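Local structure of exopolyphosphatase (Aquifex aeolicus, 1T6C) at residues Pro10-Ser21 and Thr27-Ile39. The protein probably hydrolyses phosphoanhydride bonds, as an actin-like-fold member of the Ppx/GppA family of exopolyphosphatases and guanosine pentaphosphate phosphohydrolases. Numbering follows the deposited sequence.
Sequences PIMRVASIDIGS and TIAQIKDGKLSII
Met12, Val14 and Ser16 pair with Ile31, Ala29 and Thr27 through six backbone hydrogen bonds, two to each antiparallel hydrogen-bonded pair. The bond from Ala29 N to Val14 O is short at 2.8 Å and nearly straight (171° at the hydrogen). Arg13-Gln30 and Ala15-Ile28 are the non-hydrogen-bonded pairs between them, and here CA-H...O contacts fill in, as from Ala15 CA to Thr27 O at 3.1 Å.

On the face carrying Arg13, Ala15, Ile28 and Gln30, the extended arginine chain crosses Ile39 at about a right angle. Ile39 CD1 sits over one face of the guanidinium, 3.6 Å from Arg13 NE, while a water in the guanidinium plane accepts from Arg13 NE and from Gln30 NE2, tying the two side chains together. Arg13 NH1 bonds to Phe80 O.

On the face of Met12, Val14, Ala29 and Ile31 the contacts are apolar. Ile31 CG2 lies 3.7 Å from Met12 CB, and Val14 CG2 is 4.2 Å from Leu36 CD2, which reaches across from the next strand. At the Ser16-Thr27 pair, Ser16 OG projects between its own backbone N and carbonyl carbon (chi1 67°), which brings it to 3.6 Å from Thr27 CB; a water donates to Ser16 OG and is also bonded to Thr27 OG1. Helix 300-313 packs on this face, and its Arg301 takes a hydrogen bond from Ser16 OG on its carbonyl and forms a salt bridge from NE to Asp18 OD2.

A type I' turn from Lys32 to Lys35 leads into strand 35-45; the segments belong to the first three strands of an actin-like domain's sheet, ordered 3-2-1, with strand 84-89 bonded along the other edge of 12-19. Main-chain bonds thus set the register, while Phe80 O and the water shared with Gln30 hold Arg13, and Arg301 O and a water hold Ser16.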
ATOM      1  N   PRO A  10     -19.558  22.965   8.218  1.00 31.27           N
ATOM      2  CA  PRO A  10     -20.444  22.106   7.380  1.00 30.63           C
ATOM      3  C   PRO A  10     -19.687  20.878   6.880  1.00 28.66           C
ATOM      4  O   PRO A  10     -18.488  20.950   6.630  1.00 28.99           O
ATOM      5  CB  PRO A  10     -20.832  23.019   6.205  1.00 31.06           C
ATOM      6  CG  PRO A  10     -19.888  24.188   6.272  1.00 32.00           C
ATOM      7  CD  PRO A  10     -18.923  24.011   7.405  1.00 31.75           C
ATOM      8  N   ILE A  11     -20.393  19.768   6.759  1.00 27.01           N
ATOM      9  CA  ILE A  11     -19.815  18.544   6.233  1.00 25.43           C
ATOM     10  C   ILE A  11     -19.301  18.789   4.809  1.00 23.58           C
ATOM     11  O   ILE A  11     -19.950  19.453   4.011  1.00 22.56           O
ATOM     12  CB  ILE A  11     -20.886  17.412   6.234  1.00 26.30           C
ATOM     13  CG1 ILE A  11     -21.215  16.991   7.676  1.00 27.44           C
ATOM     14  CG2 ILE A  11     -20.426  16.206   5.410  1.00 26.32           C
ATOM     15  CD1 ILE A  11     -22.543  16.249   7.824  1.00 31.26           C
ATOM     16  N   MET A  12     -18.120  18.251   4.506  1.00 20.89           N
ATOM     17  CA  MET A  12     -17.592  18.282   3.157  1.00 19.26           C
ATOM     18  C   MET A  12     -17.274  16.846   2.759  1.00 17.15           C
ATOM     19  O   MET A  12     -16.839  16.041   3.575  1.00 17.07           O
ATOM     20  CB  MET A  12     -16.315  19.125   3.104  1.00 20.25           C
ATOM     21  CG  MET A  12     -15.642  19.095   1.778  1.00 23.01           C
ATOM     22  SD  MET A  12     -14.330  20.267   1.623  1.00 27.80           S
ATOM     23  CE  MET A  12     -15.267  21.854   1.662  1.00 30.96           C
ATOM     24  N   ARG A  13     -17.508  16.535   1.508  1.00 15.04           N
ATOM     25  CA  ARG A  13     -17.077  15.255   0.955  1.00 13.91           C
ATOM     26  C   ARG A  13     -15.840  15.442   0.085  1.00 13.40           C
ATOM     27  O   ARG A  13     -15.707  16.434  -0.648  1.00 14.02           O
ATOM     28  CB  ARG A  13     -18.200  14.619   0.161  1.00 14.00           C
ATOM     29  CG  ARG A  13     -19.375  14.235   1.024  1.00 15.29           C
ATOM     30  CD  ARG A  13     -20.560  13.816   0.228  1.00 16.84           C
ATOM     31  NE  ARG A  13     -21.557  13.201   1.080  1.00 16.07           N
ATOM     32  CZ  ARG A  13     -22.694  12.736   0.619  1.00 15.96           C
ATOM     33  NH1 ARG A  13     -22.981  12.795  -0.683  1.00 18.03           N
ATOM     34  NH2 ARG A  13     -23.550  12.175   1.443  1.00 17.89           N
ATOM     35  N   VAL A  14     -14.926  14.468   0.164  1.00 11.88           N
ATOM     36  CA  VAL A  14     -13.654  14.465  -0.570  1.00 12.11           C
ATOM     37  C   VAL A  14     -13.463  13.070  -1.145  1.00 11.28           C
ATOM     38  O   VAL A  14     -14.042  12.101  -0.660  1.00 11.28           O
ATOM     39  CB  VAL A  14     -12.458  14.900   0.338  1.00 12.37           C
ATOM     40  CG1 VAL A  14     -12.726  16.308   0.854  1.00 13.48           C
ATOM     41  CG2 VAL A  14     -12.212  13.950   1.468  1.00 14.30           C
ATOM     42  N   ALA A  15     -12.697  12.976  -2.213  1.00 10.75           N
ATOM     43  CA  ALA A  15     -12.459  11.699  -2.850  1.00  9.71           C
ATOM     44  C   ALA A  15     -11.056  11.574  -3.381  1.00  9.80           C
ATOM     45  O   ALA A  15     -10.410  12.559  -3.744  1.00 10.07           O
ATOM     46  CB  ALA A  15     -13.400  11.513  -3.982  1.00 10.48           C
ATOM     47  N   SER A  16     -10.625  10.321  -3.492  1.00  9.99           N
ATOM     48  CA  SER A  16      -9.351   9.975  -4.089  1.00 10.00           C
ATOM     49  C   SER A  16      -9.584   8.910  -5.126  1.00 10.50           C
ATOM     50  O   SER A  16     -10.473   8.076  -4.951  1.00 10.42           O
ATOM     51  CB  SER A  16      -8.313   9.488  -3.056  1.00 11.54           C
ATOM     52  OG  SER A  16      -8.695   8.268  -2.494  1.00 13.69           O
ATOM     53  N   ILE A  17      -8.800   8.974  -6.191  1.00 10.03           N
ATOM     54  CA  ILE A  17      -8.765   7.924  -7.226  1.00  9.60           C
ATOM     55  C   ILE A  17      -7.308   7.530  -7.341  1.00 10.70           C
ATOM     56  O   ILE A  17      -6.428   8.385  -7.442  1.00 10.65           O
ATOM     57  CB  ILE A  17      -9.299   8.463  -8.532  1.00 10.09           C
ATOM     58  CG1 ILE A  17     -10.795   8.748  -8.418  1.00 12.33           C
ATOM     59  CG2 ILE A  17      -9.006   7.485  -9.644  1.00 10.84           C
ATOM     60  CD1 ILE A  17     -11.386   9.419  -9.629  1.00 13.46           C
ATOM     61  N   ASP A  18      -7.047   6.232  -7.297  1.00 11.63           N
ATOM     62  CA  ASP A  18      -5.718   5.671  -7.489  1.00 12.78           C
ATOM     63  C   ASP A  18      -5.739   4.689  -8.654  1.00 12.34           C
ATOM     64  O   ASP A  18      -6.508   3.747  -8.663  1.00 13.40           O
ATOM     65  CB  ASP A  18      -5.102   5.111  -6.216  0.70 13.57           C
ATOM     66  CG  ASP A  18      -5.803   3.967  -5.691  0.70 18.44           C
ATOM     67  OD1 ASP A  18      -6.978   4.148  -5.266  0.70 23.51           O
ATOM     68  OD2 ASP A  18      -5.259   2.833  -5.626  0.70 23.85           O
ATOM     69  N   ILE A  19      -4.890   4.967  -9.622  1.00 12.49           N
ATOM     70  CA  ILE A  19      -4.756   4.167 -10.822  1.00 13.54           C
ATOM     71  C   ILE A  19      -3.444   3.420 -10.691  1.00 14.35           C
ATOM     72  O   ILE A  19      -2.375   4.024 -10.704  1.00 14.93           O
ATOM     73  CB  ILE A  19      -4.732   5.091 -12.066  1.00 14.10           C
ATOM     74  CG1 ILE A  19      -6.041   5.881 -12.196  1.00 16.23           C
ATOM     75  CG2 ILE A  19      -4.401   4.279 -13.323  1.00 15.71           C
ATOM     76  CD1 ILE A  19      -6.015   6.890 -13.303  1.00 19.12           C
ATOM     77  N   GLY A  20      -3.525   2.104 -10.597  1.00 15.36           N
ATOM     78  CA  GLY A  20      -2.352   1.257 -10.585  1.00 16.26           C
ATOM     79  C   GLY A  20      -2.295   0.362 -11.802  1.00 15.97           C
ATOM     80  O   GLY A  20      -3.121   0.475 -12.689  1.00 16.44           O
ATOM     81  N   SER A  21      -1.316  -0.538 -11.804  1.00 18.07           N
ATOM     82  CA  SER A  21      -1.118  -1.465 -12.922  1.00 19.18           C
ATOM     83  C   SER A  21      -2.176  -2.567 -12.945  1.00 19.47           C
ATOM     84  O   SER A  21      -2.328  -3.234 -13.973  1.00 19.91           O
ATOM     85  CB  SER A  21       0.303  -2.055 -12.926  0.66 19.93           C
ATOM     86  OG  SER A  21       0.613  -2.645 -11.694  0.66 20.97           O
ATOM     87  N   THR A  27     -12.282   6.223  -3.609  1.00 10.52           N
ATOM     88  CA  THR A  27     -12.637   6.333  -2.213  1.00 11.17           C
ATOM     89  C   THR A  27     -13.279   7.696  -1.944  1.00 11.82           C
ATOM     90  O   THR A  27     -12.722   8.697  -2.308  1.00 10.66           O
ATOM     91  CB  THR A  27     -11.380   6.163  -1.309  1.00 12.52           C
ATOM     92  OG1 THR A  27     -10.654   4.973  -1.677  1.00 13.72           O
ATOM     93  CG2 THR A  27     -11.792   6.010   0.162  1.00 14.04           C
ATOM     94  N   ILE A  28     -14.464   7.709  -1.351  1.00 11.69           N
ATOM     95  CA  ILE A  28     -15.178   8.942  -1.026  1.00 12.08           C
ATOM     96  C   ILE A  28     -15.336   8.968   0.477  1.00 12.55           C
ATOM     97  O   ILE A  28     -15.735   7.960   1.069  1.00 12.81           O
ATOM     98  CB  ILE A  28     -16.555   9.054  -1.697  1.00 12.12           C
ATOM     99  CG1 ILE A  28     -16.458   8.946  -3.229  1.00 12.84           C
ATOM    100  CG2 ILE A  28     -17.207  10.369  -1.312  1.00 13.39           C
ATOM    101  CD1 ILE A  28     -17.775   9.095  -3.971  1.00 13.68           C
ATOM    102  N   ALA A  29     -15.028  10.111   1.088  1.00 12.07           N
ATOM    103  CA  ALA A  29     -15.134  10.265   2.532  1.00 12.75           C
ATOM    104  C   ALA A  29     -15.917  11.535   2.826  1.00 12.74           C
ATOM    105  O   ALA A  29     -15.965  12.452   2.002  1.00 13.36           O
ATOM    106  CB  ALA A  29     -13.801  10.322   3.136  1.00 12.86           C
ATOM    107  N   GLN A  30     -16.539  11.568   3.996  1.00 14.20           N
ATOM    108  CA  GLN A  30     -17.057  12.831   4.547  1.00 16.32           C
ATOM    109  C   GLN A  30     -16.166  13.289   5.674  1.00 16.86           C
ATOM    110  O   GLN A  30     -15.612  12.473   6.394  1.00 16.68           O
ATOM    111  CB  GLN A  30     -18.504  12.661   5.020  1.00 17.70           C
ATOM    112  CG  GLN A  30     -18.721  11.684   6.121  1.00 21.00           C
ATOM    113  CD  GLN A  30     -19.971  11.997   6.975  1.00 25.92           C
ATOM    114  OE1 GLN A  30     -19.920  11.951   8.230  1.00 27.59           O
ATOM    115  NE2 GLN A  30     -21.081  12.306   6.302  1.00 27.78           N
ATOM    116  N   ILE A  31     -16.005  14.604   5.808  1.00 17.19           N
ATOM    117  CA  ILE A  31     -15.338  15.164   6.955  1.00 19.49           C
ATOM    118  C   ILE A  31     -16.390  15.948   7.753  1.00 19.64           C
ATOM    119  O   ILE A  31     -17.067  16.806   7.203  1.00 19.01           O
ATOM    120  CB  ILE A  31     -14.116  16.028   6.553  1.00 20.89           C
ATOM    121  CG1 ILE A  31     -13.478  16.671   7.788  1.00 23.19           C
ATOM    122  CG2 ILE A  31     -14.490  17.073   5.602  1.00 23.58           C
ATOM    123  CD1 ILE A  31     -12.422  15.818   8.480  1.00 25.22           C
ATOM    124  N   LYS A  32     -16.531  15.599   9.023  1.00 21.55           N
ATOM    125  CA  LYS A  32     -17.542  16.183   9.908  1.00 23.31           C
ATOM    126  C   LYS A  32     -16.864  16.478  11.252  1.00 24.82           C
ATOM    127  O   LYS A  32     -16.499  15.556  11.939  1.00 24.32           O
ATOM    128  CB  LYS A  32     -18.677  15.167  10.072  1.00 24.01           C
ATOM    129  CG  LYS A  32     -19.795  15.490  11.095  1.00 27.03           C
ATOM    130  CD  LYS A  32     -20.785  14.331  11.097  1.00 31.32           C
ATOM    131  CE  LYS A  32     -21.686  14.312  12.301  1.00 34.48           C
ATOM    132  NZ  LYS A  32     -22.873  13.460  11.990  1.00 37.67           N
ATOM    133  N   ASP A  33     -16.688  17.751  11.594  1.00 27.06           N
ATOM    134  CA  ASP A  33     -15.965  18.168  12.809  1.00 29.05           C
ATOM    135  C   ASP A  33     -14.591  17.493  12.948  1.00 29.76           C
ATOM    136  O   ASP A  33     -14.257  16.911  13.992  1.00 30.65           O
ATOM    137  CB  ASP A  33     -16.821  17.901  14.040  1.00 29.63           C
ATOM    138  CG  ASP A  33     -18.146  18.622  13.981  1.00 30.92           C
ATOM    139  OD1 ASP A  33     -18.178  19.739  13.405  1.00 34.04           O
ATOM    140  OD2 ASP A  33     -19.198  18.129  14.449  1.00 36.48           O
ATOM    141  N   GLY A  34     -13.815  17.562  11.877  1.00 30.53           N
ATOM    142  CA  GLY A  34     -12.477  16.988  11.850  1.00 30.47           C
ATOM    143  C   GLY A  34     -12.400  15.469  11.714  1.00 30.00           C
ATOM    144  O   GLY A  34     -11.300  14.918  11.609  1.00 31.28           O
ATOM    145  N   LYS A  35     -13.535  14.787  11.730  1.00 28.69           N
ATOM    146  CA  LYS A  35     -13.572  13.339  11.609  1.00 27.28           C
ATOM    147  C   LYS A  35     -13.842  12.913  10.153  1.00 24.76           C
ATOM    148  O   LYS A  35     -14.858  13.267   9.567  1.00 22.21           O
ATOM    149  CB  LYS A  35     -14.652  12.774  12.530  1.00 28.48           C
ATOM    150  CG  LYS A  35     -14.399  11.364  13.070  1.00 32.80           C
ATOM    151  CD  LYS A  35     -13.168  11.252  14.033  1.00 37.22           C
ATOM    152  CE  LYS A  35     -12.956  12.465  14.980  1.00 39.55           C
ATOM    153  NZ  LYS A  35     -12.027  13.507  14.399  1.00 41.92           N
ATOM    154  N   LEU A  36     -12.914  12.139   9.595  1.00 22.15           N
ATOM    155  CA  LEU A  36     -13.058  11.524   8.274  1.00 20.88           C
ATOM    156  C   LEU A  36     -13.718  10.157   8.386  1.00 20.39           C
ATOM    157  O   LEU A  36     -13.229   9.290   9.130  1.00 21.67           O
ATOM    158  CB  LEU A  36     -11.679  11.306   7.661  1.00 20.75           C
ATOM    159  CG  LEU A  36     -11.083  12.226   6.622  1.00 21.36           C
ATOM    160  CD1 LEU A  36      -9.730  11.630   6.234  1.00 21.28           C
ATOM    161  CD2 LEU A  36     -11.949  12.399   5.416  1.00 20.95           C
ATOM    162  N   SER A  37     -14.810   9.943   7.657  1.00 18.42           N
ATOM    163  CA  SER A  37     -15.432   8.632   7.567  1.00 18.11           C
ATOM    164  C   SER A  37     -15.589   8.285   6.103  1.00 17.33           C
ATOM    165  O   SER A  37     -16.033   9.136   5.321  1.00 16.92           O
ATOM    166  CB  SER A  37     -16.820   8.672   8.206  0.50 18.16           C
ATOM    167  OG  SER A  37     -16.775   9.144   9.545  0.50 19.60           O
ATOM    168  N   ILE A  38     -15.254   7.049   5.743  1.00 15.76           N
ATOM    169  CA  ILE A  38     -15.371   6.592   4.369  1.00 16.20           C
ATOM    170  C   ILE A  38     -16.814   6.207   4.118  1.00 15.77           C
ATOM    171  O   ILE A  38     -17.377   5.408   4.858  1.00 16.92           O
ATOM    172  CB  ILE A  38     -14.459   5.336   4.147  0.65 15.49           C
ATOM    173  CG1 ILE A  38     -13.039   5.557   4.699  0.65 16.62           C
ATOM    174  CG2 ILE A  38     -14.441   4.956   2.687  0.65 15.65           C
ATOM    175  CD1 ILE A  38     -12.399   6.856   4.302  0.65 15.92           C
ATOM    176  N   ILE A  39     -17.398   6.749   3.060  1.00 14.09           N
ATOM    177  CA  ILE A  39     -18.797   6.507   2.717  1.00 14.46           C
ATOM    178  C   ILE A  39     -19.027   5.775   1.400  1.00 15.00           C
ATOM    179  O   ILE A  39     -20.119   5.283   1.142  1.00 14.12           O
ATOM    180  CB  ILE A  39     -19.584   7.831   2.758  1.00 14.57           C
ATOM    181  CG1 ILE A  39     -19.058   8.827   1.715  1.00 13.68           C
ATOM    182  CG2 ILE A  39     -19.496   8.432   4.173  1.00 17.39           C
ATOM    183  CD1 ILE A  39     -19.942  10.006   1.520  1.00 14.59           C
TER
HETATM  184  O   HOH W   1     -16.460  19.400   7.671  1.00 40.78           O
HETATM  185  O   HOH W   2     -21.967  12.855   4.027  1.00 26.95           O
HETATM  186  O   HOH W   3      -8.929   5.604  -3.863  1.00 14.59           O